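Local structure of ribokinase, putative (Burkholderia thailandensis, 3B1O) at residues Met15-Arg20 with Ile33-Leu38; Leu259-Glu264 with Gly273-Leu278. The protein probably phosphorylates nucleosides such as inosine, as a nucleoside kinase of the PfkB (ribokinase) family. One frame throughout, in Å; residues are numbered along the deposited sequence.

How the contacts relate
Running from the N terminus, the chain first leaves strand 10-17, passes helix 21-24 and returns through strand 34-38; contact 1 closes this excursion, with 12 residues between its segments. Contact 2 comes much later and closes a tighter turn, with 8 residues between its segments, which lie on helix 251-264 and helix 269-284. The two loops follow one another in series, neither nested nor crossed. The centres of contact 1 and contact 2 are about 36 Å apart. Contact 1 and contact 2 have their nearest atoms about 22 Å apart, on opposite sides of the chain's centre. Contact 1 ties together parts of the small beta lid at the dimer interface, contact 2 two helices of the large alpha/beta domain.

Contact 1. Residues Met15-Arg20 with Ile33-Leu38; sequences MTFEGR and INLSFL
In the beta lid of this PfkB-family kinase, Phe17 and Phe37 form a face-to-face stack that joins segment 15-20 to strand 34-38. The evidence for stacking is a centroid separation of 4.2 Å with planes 29° apart. Overlap is offset: Phe17 CD1 sits 3.4 Å from Phe37 CG, over the rim of that ring, while Phe17 CB makes a CH-pi contact at 4.2 Å from the Phe37 centroid. Phe17 is placed for this by a chi1 of 172°, which swings its ring away from the backbone N. At its far end Phe17 CZ meets Leu35 CD2 obliquely at 3.8 Å. The second face of the Phe17 ring is backed by its own chain, Gly19 CA lying 3.5 Å above the plane. Glu18, centre of an inverse gamma turn with a weak Gly19 N to Phe17 O bond, bends its chain toward strand 34-38. There Glu18 OE2 comes within 3.0 Å of Leu38 O; both are acceptors, so the approach is probably unfavourable unless a proton intervenes.

Strands 15-17 and 34-38 are not sheet neighbours, since their axes cross at 118° and come no closer than 7.9 Å. Strand 34-38 instead pairs in parallel with a strand of the second subunit, where Phe37 also packs on Ala116 of that chain. Ser36 on the same strand binds inosine and AMP, and Thr106 touches both stacked phenylalanines from strand 101-108. A lid strand passed to the partner subunit beside the substrate site recalls the beta-clasp dimer of ribokinase.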
ATOM      1  N   MET A  15      -7.756  -0.538   0.759  1.00 29.72           N
ATOM      2  CA  MET A  15      -7.756  -1.541   1.812  1.00 32.19           C
ATOM      3  C   MET A  15      -8.881  -1.224   2.780  1.00 32.75           C
ATOM      4  O   MET A  15      -9.267  -0.058   2.955  1.00 31.57           O
ATOM      5  CB  MET A  15      -6.422  -1.535   2.563  1.00 31.33           C
ATOM      6  CG  MET A  15      -5.228  -1.920   1.701  1.00 32.40           C
ATOM      7  SD  MET A  15      -3.674  -1.414   2.455  1.00 31.96           S
ATOM      8  CE  MET A  15      -3.591   0.309   1.977  1.00 27.92           C
ATOM      9  N   THR A  16      -9.414  -2.265   3.395  1.00 35.25           N
ATOM     10  CA  THR A  16     -10.456  -2.087   4.379  1.00 36.50           C
ATOM     11  C   THR A  16      -9.893  -2.397   5.750  1.00 36.30           C
ATOM     12  O   THR A  16      -9.233  -3.423   5.943  1.00 37.68           O
ATOM     13  CB  THR A  16     -11.687  -2.974   4.083  1.00 39.37           C
ATOM     14  OG1 THR A  16     -11.274  -4.340   3.991  1.00 43.08           O
ATOM     15  CG2 THR A  16     -12.332  -2.575   2.759  1.00 39.55           C
ATOM     16  N   PHE A  17     -10.150  -1.494   6.691  1.00 34.95           N
ATOM     17  CA  PHE A  17      -9.936  -1.773   8.103  1.00 35.53           C
ATOM     18  C   PHE A  17     -11.261  -2.120   8.768  1.00 38.08           C
ATOM     19  O   PHE A  17     -12.179  -1.289   8.847  1.00 37.88           O
ATOM     20  CB  PHE A  17      -9.282  -0.569   8.802  1.00 33.17           C
ATOM     21  CG  PHE A  17      -9.199  -0.694  10.308  1.00 33.99           C
ATOM     22  CD1 PHE A  17      -8.899  -1.910  10.914  1.00 35.38           C
ATOM     23  CD2 PHE A  17      -9.380   0.427  11.116  1.00 33.54           C
ATOM     24  CE1 PHE A  17      -8.812  -2.016  12.301  1.00 36.41           C
ATOM     25  CE2 PHE A  17      -9.283   0.336  12.503  1.00 33.55           C
ATOM     26  CZ  PHE A  17      -8.997  -0.886  13.097  1.00 35.42           C
ATOM     27  N   GLU A  18     -11.351  -3.353   9.259  1.00 40.84           N
ATOM     28  CA  GLU A  18     -12.524  -3.808   9.997  1.00 43.88           C
ATOM     29  C   GLU A  18     -12.474  -3.249  11.415  1.00 42.76           C
ATOM     30  O   GLU A  18     -12.288  -3.969  12.396  1.00 43.48           O
ATOM     31  CB  GLU A  18     -12.628  -5.343   9.982  1.00 47.78           C
ATOM     32  CG  GLU A  18     -11.535  -6.099  10.767  1.00 49.91           C
ATOM     33  CD  GLU A  18     -10.229  -6.289   9.991  1.00 51.09           C
ATOM     34  OE1 GLU A  18      -9.803  -7.466   9.856  1.00 54.68           O
ATOM     35  OE2 GLU A  18      -9.627  -5.279   9.538  1.00 47.54           O
ATOM     36  N   GLY A  19     -12.620  -1.937  11.509  1.00 40.49           N
ATOM     37  CA  GLY A  19     -12.544  -1.261  12.788  1.00 39.48           C
ATOM     38  C   GLY A  19     -12.753   0.210  12.547  1.00 37.98           C
ATOM     39  O   GLY A  19     -13.179   0.615  11.463  1.00 37.58           O
ATOM     40  N   ARG A  20     -12.449   1.010  13.559  1.00 36.71           N
ATOM     41  CA  ARG A  20     -12.682   2.434  13.494  1.00 35.83           C
ATOM     42  C   ARG A  20     -11.472   3.197  13.993  1.00 33.35           C
ATOM     43  O   ARG A  20     -11.100   3.095  15.164  1.00 32.73           O
ATOM     44  CB  ARG A  20     -13.934   2.797  14.289  1.00 38.31           C
ATOM     45  CG  ARG A  20     -15.205   2.393  13.563  1.00 41.78           C
ATOM     46  CD  ARG A  20     -16.438   2.556  14.411  1.00 47.69           C
ATOM     47  NE  ARG A  20     -17.635   2.197  13.648  1.00 51.82           N
ATOM     48  CZ  ARG A  20     -18.142   0.970  13.569  1.00 54.36           C
ATOM     49  NH1 ARG A  20     -19.232   0.755  12.843  1.00 58.06           N
ATOM     50  NH2 ARG A  20     -17.568  -0.040  14.210  1.00 53.47           N
ATOM     51  N   ILE A  33       0.683   5.568  19.723  1.00 24.53           N
ATOM     52  CA  ILE A  33      -0.252   4.726  18.986  1.00 24.60           C
ATOM     53  C   ILE A  33       0.481   3.568  18.311  1.00 25.43           C
ATOM     54  O   ILE A  33       1.553   3.731  17.726  1.00 25.05           O
ATOM     55  CB  ILE A  33      -1.091   5.522  17.962  1.00 24.07           C
ATOM     56  CG1 ILE A  33      -1.909   6.605  18.683  1.00 23.10           C
ATOM     57  CG2 ILE A  33      -2.018   4.582  17.207  1.00 23.79           C
ATOM     58  CD1 ILE A  33      -2.337   7.765  17.789  1.00 22.01           C
ATOM     59  N   ASN A  34      -0.108   2.393  18.456  1.00 26.51           N
ATOM     60  CA  ASN A  34       0.389   1.174  17.860  1.00 27.82           C
ATOM     61  C   ASN A  34      -0.810   0.419  17.287  1.00 28.17           C
ATOM     62  O   ASN A  34      -1.147  -0.644  17.770  1.00 29.51           O
ATOM     63  CB  ASN A  34       1.082   0.348  18.945  1.00 29.57           C
ATOM     64  CG  ASN A  34       2.114  -0.617  18.387  1.00 32.27           C
ATOM     65  OD1 ASN A  34       2.061  -1.023  17.219  1.00 34.69           O
ATOM     66  ND2 ASN A  34       3.063  -1.003  19.235  1.00 34.87           N
ATOM     67  N   LEU A  35      -1.482   1.000  16.293  1.00 27.54           N
ATOM     68  CA  LEU A  35      -2.634   0.372  15.665  1.00 28.31           C
ATOM     69  C   LEU A  35      -2.122  -0.696  14.700  1.00 29.38           C
ATOM     70  O   LEU A  35      -1.448  -0.383  13.708  1.00 28.80           O
ATOM     71  CB  LEU A  35      -3.457   1.404  14.879  1.00 27.60           C
ATOM     72  CG  LEU A  35      -4.976   1.272  14.615  1.00 29.16           C
ATOM     73  CD1 LEU A  35      -5.370   1.995  13.368  1.00 28.13           C
ATOM     74  CD2 LEU A  35      -5.524  -0.153  14.570  1.00 32.22           C
ATOM     75  N   SER A  36      -2.452  -1.947  14.979  1.00 30.90           N
ATOM     76  CA  SER A  36      -2.018  -3.046  14.134  1.00 32.55           C
ATOM     77  C   SER A  36      -3.242  -3.842  13.674  1.00 34.00           C
ATOM     78  O   SER A  36      -4.028  -4.301  14.500  1.00 34.72           O
ATOM     79  CB  SER A  36      -1.042  -3.931  14.919  1.00 33.95           C
ATOM     80  OG  SER A  36      -0.324  -4.790  14.059  1.00 37.62           O
ATOM     81  N   PHE A  37      -3.417  -3.997  12.363  1.00 33.99           N
ATOM     82  CA  PHE A  37      -4.581  -4.723  11.842  1.00 35.78           C
ATOM     83  C   PHE A  37      -4.339  -5.499  10.540  1.00 37.29           C
ATOM     84  O   PHE A  37      -3.381  -5.233   9.803  1.00 36.81           O
ATOM     85  CB  PHE A  37      -5.796  -3.795  11.703  1.00 34.68           C
ATOM     86  CG  PHE A  37      -5.579  -2.628  10.774  1.00 32.62           C
ATOM     87  CD1 PHE A  37      -5.138  -1.404  11.274  1.00 31.71           C
ATOM     88  CD2 PHE A  37      -5.845  -2.739   9.410  1.00 32.65           C
ATOM     89  CE1 PHE A  37      -4.939  -0.308  10.426  1.00 29.10           C
ATOM     90  CE2 PHE A  37      -5.661  -1.653   8.551  1.00 30.74           C
ATOM     91  CZ  PHE A  37      -5.205  -0.430   9.051  1.00 29.73           C
ATOM     92  N   LEU A  38      -5.226  -6.448  10.260  1.00 39.41           N
ATOM     93  CA  LEU A  38      -5.122  -7.254   9.055  1.00 41.29           C
ATOM     94  C   LEU A  38      -5.936  -6.636   7.951  1.00 40.27           C
ATOM     95  O   LEU A  38      -7.063  -6.192   8.171  1.00 40.12           O
ATOM     96  CB  LEU A  38      -5.632  -8.672   9.305  1.00 45.29           C
ATOM     97  CG  LEU A  38      -4.685  -9.773   8.840  1.00 47.96           C
ATOM     98  CD1 LEU A  38      -3.971 -10.339  10.043  1.00 48.55           C
ATOM     99  CD2 LEU A  38      -5.445 -10.869   8.095  1.00 52.85           C
TER

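Contact 2. Residues Leu259-Glu264 with Gly273-Leu278; sequences LLYGIE and GRLASL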
ATOM      1  N   LEU A 259     -19.647  19.769 -11.867  1.00 17.51           N
ATOM      2  CA  LEU A 259     -19.568  21.222 -11.798  1.00 17.71           C
ATOM      3  C   LEU A 259     -19.019  21.778 -13.118  1.00 18.48           C
ATOM      4  O   LEU A 259     -19.576  22.711 -13.694  1.00 19.67           O
ATOM      5  CB  LEU A 259     -18.718  21.665 -10.599  1.00 17.31           C
ATOM      6  CG  LEU A 259     -18.874  23.130 -10.204  1.00 18.45           C
ATOM      7  CD1 LEU A 259     -20.222  23.358  -9.529  1.00 18.11           C
ATOM      8  CD2 LEU A 259     -17.749  23.573  -9.281  1.00 19.80           C
ATOM      9  N   LEU A 260     -17.941  21.173 -13.604  1.00 18.38           N
ATOM     10  CA  LEU A 260     -17.321  21.575 -14.849  1.00 19.04           C
ATOM     11  C   LEU A 260     -18.285  21.465 -16.049  1.00 19.73           C
ATOM     12  O   LEU A 260     -18.345  22.363 -16.884  1.00 20.90           O
ATOM     13  CB  LEU A 260     -16.038  20.774 -15.073  1.00 19.10           C
ATOM     14  CG  LEU A 260     -14.824  21.164 -14.201  1.00 19.45           C
ATOM     15  CD1 LEU A 260     -13.792  20.053 -14.176  1.00 17.79           C
ATOM     16  CD2 LEU A 260     -14.152  22.452 -14.722  1.00 20.39           C
ATOM     17  N   TYR A 261     -19.051  20.383 -16.114  1.00 18.91           N
ATOM     18  CA  TYR A 261     -20.086  20.252 -17.138  1.00 20.43           C
ATOM     19  C   TYR A 261     -21.089  21.408 -17.074  1.00 20.88           C
ATOM     20  O   TYR A 261     -21.454  21.975 -18.096  1.00 22.63           O
ATOM     21  CB  TYR A 261     -20.836  18.922 -17.007  1.00 19.78           C
ATOM     22  CG  TYR A 261     -21.793  18.664 -18.160  1.00 21.06           C
ATOM     23  CD1 TYR A 261     -21.351  18.041 -19.321  1.00 21.46           C
ATOM     24  CD2 TYR A 261     -23.133  19.053 -18.089  1.00 22.26           C
ATOM     25  CE1 TYR A 261     -22.210  17.798 -20.379  1.00 25.10           C
ATOM     26  CE2 TYR A 261     -24.014  18.820 -19.162  1.00 22.59           C
ATOM     27  CZ  TYR A 261     -23.546  18.195 -20.289  1.00 24.11           C
ATOM     28  OH  TYR A 261     -24.382  17.965 -21.345  1.00 27.09           O
ATOM     29  N   GLY A 262     -21.531  21.731 -15.864  1.00 20.22           N
ATOM     30  CA  GLY A 262     -22.516  22.778 -15.651  1.00 21.16           C
ATOM     31  C   GLY A 262     -22.000  24.127 -16.095  1.00 22.50           C
ATOM     32  O   GLY A 262     -22.718  24.890 -16.741  1.00 24.25           O
ATOM     33  N   ILE A 263     -20.740  24.410 -15.770  1.00 22.11           N
ATOM     34  CA  ILE A 263     -20.121  25.688 -16.131  1.00 23.42           C
ATOM     35  C   ILE A 263     -20.002  25.838 -17.648  1.00 25.53           C
ATOM     36  O   ILE A 263     -20.313  26.902 -18.197  1.00 26.83           O
ATOM     37  CB  ILE A 263     -18.754  25.908 -15.421  1.00 22.81           C
ATOM     38  CG1 ILE A 263     -18.986  26.143 -13.921  1.00 22.54           C
ATOM     39  CG2 ILE A 263     -17.974  27.071 -16.064  1.00 24.69           C
ATOM     40  CD1 ILE A 263     -17.717  25.996 -13.060  1.00 21.69           C
ATOM     41  N   GLU A 264     -19.575  24.777 -18.332  1.00 25.41           N
ATOM     42  CA  GLU A 264     -19.406  24.900 -19.779  1.00 28.24           C
ATOM     43  C   GLU A 264     -20.728  25.013 -20.557  1.00 29.63           C
ATOM     44  O   GLU A 264     -20.810  25.760 -21.514  1.00 32.18           O
ATOM     45  CB  GLU A 264     -18.484  23.826 -20.345  1.00 28.36           C
ATOM     46  CG  GLU A 264     -19.007  22.418 -20.329  1.00 28.63           C
ATOM     47  CD  GLU A 264     -18.282  21.536 -21.351  1.00 32.23           C
ATOM     48  OE1 GLU A 264     -17.927  20.380 -21.017  1.00 31.60           O
ATOM     49  OE2 GLU A 264     -18.053  22.012 -22.484  1.00 34.56           O
ATOM     50  N   GLY A 273     -24.399  23.231  -9.291  1.00 17.17           N
ATOM     51  CA  GLY A 273     -24.148  22.607  -7.990  1.00 16.25           C
ATOM     52  C   GLY A 273     -24.959  21.334  -7.753  1.00 15.92           C
ATOM     53  O   GLY A 273     -24.443  20.340  -7.269  1.00 14.69           O
ATOM     54  N   ARG A 274     -26.249  21.384  -8.069  1.00 16.85           N
ATOM     55  CA  ARG A 274     -27.102  20.205  -8.009  1.00 17.14           C
ATOM     56  C   ARG A 274     -26.541  19.016  -8.817  1.00 16.93           C
ATOM     57  O   ARG A 274     -26.438  17.897  -8.285  1.00 17.30           O
ATOM     58  CB  ARG A 274     -28.535  20.564  -8.430  1.00 18.61           C
ATOM     59  CG  ARG A 274     -29.271  21.325  -7.346  1.00 19.54           C
ATOM     60  CD  ARG A 274     -30.612  21.910  -7.810  1.00 21.86           C
ATOM     61  NE  ARG A 274     -31.398  22.428  -6.689  1.00 22.19           N
ATOM     62  CZ  ARG A 274     -31.071  23.494  -5.955  1.00 22.95           C
ATOM     63  NH1 ARG A 274     -29.951  24.170  -6.198  1.00 21.67           N
ATOM     64  NH2 ARG A 274     -31.861  23.887  -4.964  1.00 23.25           N
ATOM     65  N   LEU A 275     -26.153  19.260 -10.069  1.00 16.89           N
ATOM     66  CA  LEU A 275     -25.574  18.214 -10.916  1.00 16.97           C
ATOM     67  C   LEU A 275     -24.298  17.622 -10.289  1.00 16.44           C
ATOM     68  O   LEU A 275     -24.137  16.398 -10.207  1.00 16.07           O
ATOM     69  CB  LEU A 275     -25.261  18.746 -12.318  1.00 17.41           C
ATOM     70  CG  LEU A 275     -24.622  17.698 -13.250  1.00 17.12           C
ATOM     71  CD1 LEU A 275     -25.577  16.519 -13.547  1.00 17.04           C
ATOM     72  CD2 LEU A 275     -24.102  18.325 -14.531  1.00 17.13           C
ATOM     73  N   ALA A 276     -23.417  18.515  -9.841  1.00 15.78           N
ATOM     74  CA  ALA A 276     -22.231  18.156  -9.074  1.00 15.49           C
ATOM     75  C   ALA A 276     -22.582  17.236  -7.901  1.00 15.37           C
ATOM     76  O   ALA A 276     -21.972  16.176  -7.713  1.00 14.68           O
ATOM     77  CB  ALA A 276     -21.553  19.435  -8.570  1.00 15.09           C
ATOM     78  N   SER A 277     -23.580  17.655  -7.126  1.00 15.98           N
ATOM     79  CA  SER A 277     -24.007  16.920  -5.929  1.00 16.66           C
ATOM     80  C   SER A 277     -24.589  15.533  -6.275  1.00 16.94           C
ATOM     81  O   SER A 277     -24.355  14.555  -5.558  1.00 17.47           O
ATOM     82  CB  SER A 277     -25.030  17.746  -5.166  1.00 17.07           C
ATOM     83  OG  SER A 277     -25.656  16.976  -4.158  1.00 18.99           O
ATOM     84  N   LEU A 278     -25.341  15.466  -7.369  1.00 16.89           N
ATOM     85  CA  LEU A 278     -25.836  14.192  -7.913  1.00 17.00           C
ATOM     86  C   LEU A 278     -24.702  13.245  -8.308  1.00 16.36           C
ATOM     87  O   LEU A 278     -24.728  12.066  -7.958  1.00 17.88           O
ATOM     88  CB  LEU A 278     -26.774  14.425  -9.108  1.00 16.96           C
ATOM     89  CG  LEU A 278     -27.237  13.185  -9.897  1.00 18.12           C
ATOM     90  CD1 LEU A 278     -28.000  12.218  -8.984  1.00 18.33           C
ATOM     91  CD2 LEU A 278     -28.110  13.587 -11.097  1.00 17.64           C
TER
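Gly273 O accepts a hydrogen bond of 2.8 Å from Ser277 N, a regular helical link that spans the residues of segment 273-278 facing Leu259-Glu264. Leu259 O does the same for Ile263 N at 2.9 Å on the other helix. These bonds are internal to each helix; the side-chain contacts between the two are apolar. The segment axes run nearly antiparallel, at 154°, and approach to 8.2 Å. Small residues allow this: Ala276 CB lies 3.8 Å from Leu259 N, and Gly262 lacks a CB that would point toward Leu275. Leu259 bends past Ala276, its CB 4.1 Å from Ala276 CB, and extends CD1 to 4.2 Å from Gly273 N.

One methyl, Leu275 CD2, serves the other end. It reaches Tyr261 CD2 at 3.8 Å, approaching the ring obliquely, and also touches Tyr261 CB. Tyr261 OH is hydrogen-bonded to Arg296 NH1, and its ring stacks with His265.

Behind the pair, Leu259, Leu260 and Ile263 pack on Ile164 of the central sheet, while Leu275 meets Ile299 of helix 296-307. The first turn of helix 251-264 holds Gly252 and Asp253, which bind ADP and inosine respectively, and Ser277 binds ADP. One helix packed on the sheet, the next packed antiparallel on it, and the GXGD sequence at the N-terminal end of the first are characteristic of the nucleotide-binding region of the ribokinase fold.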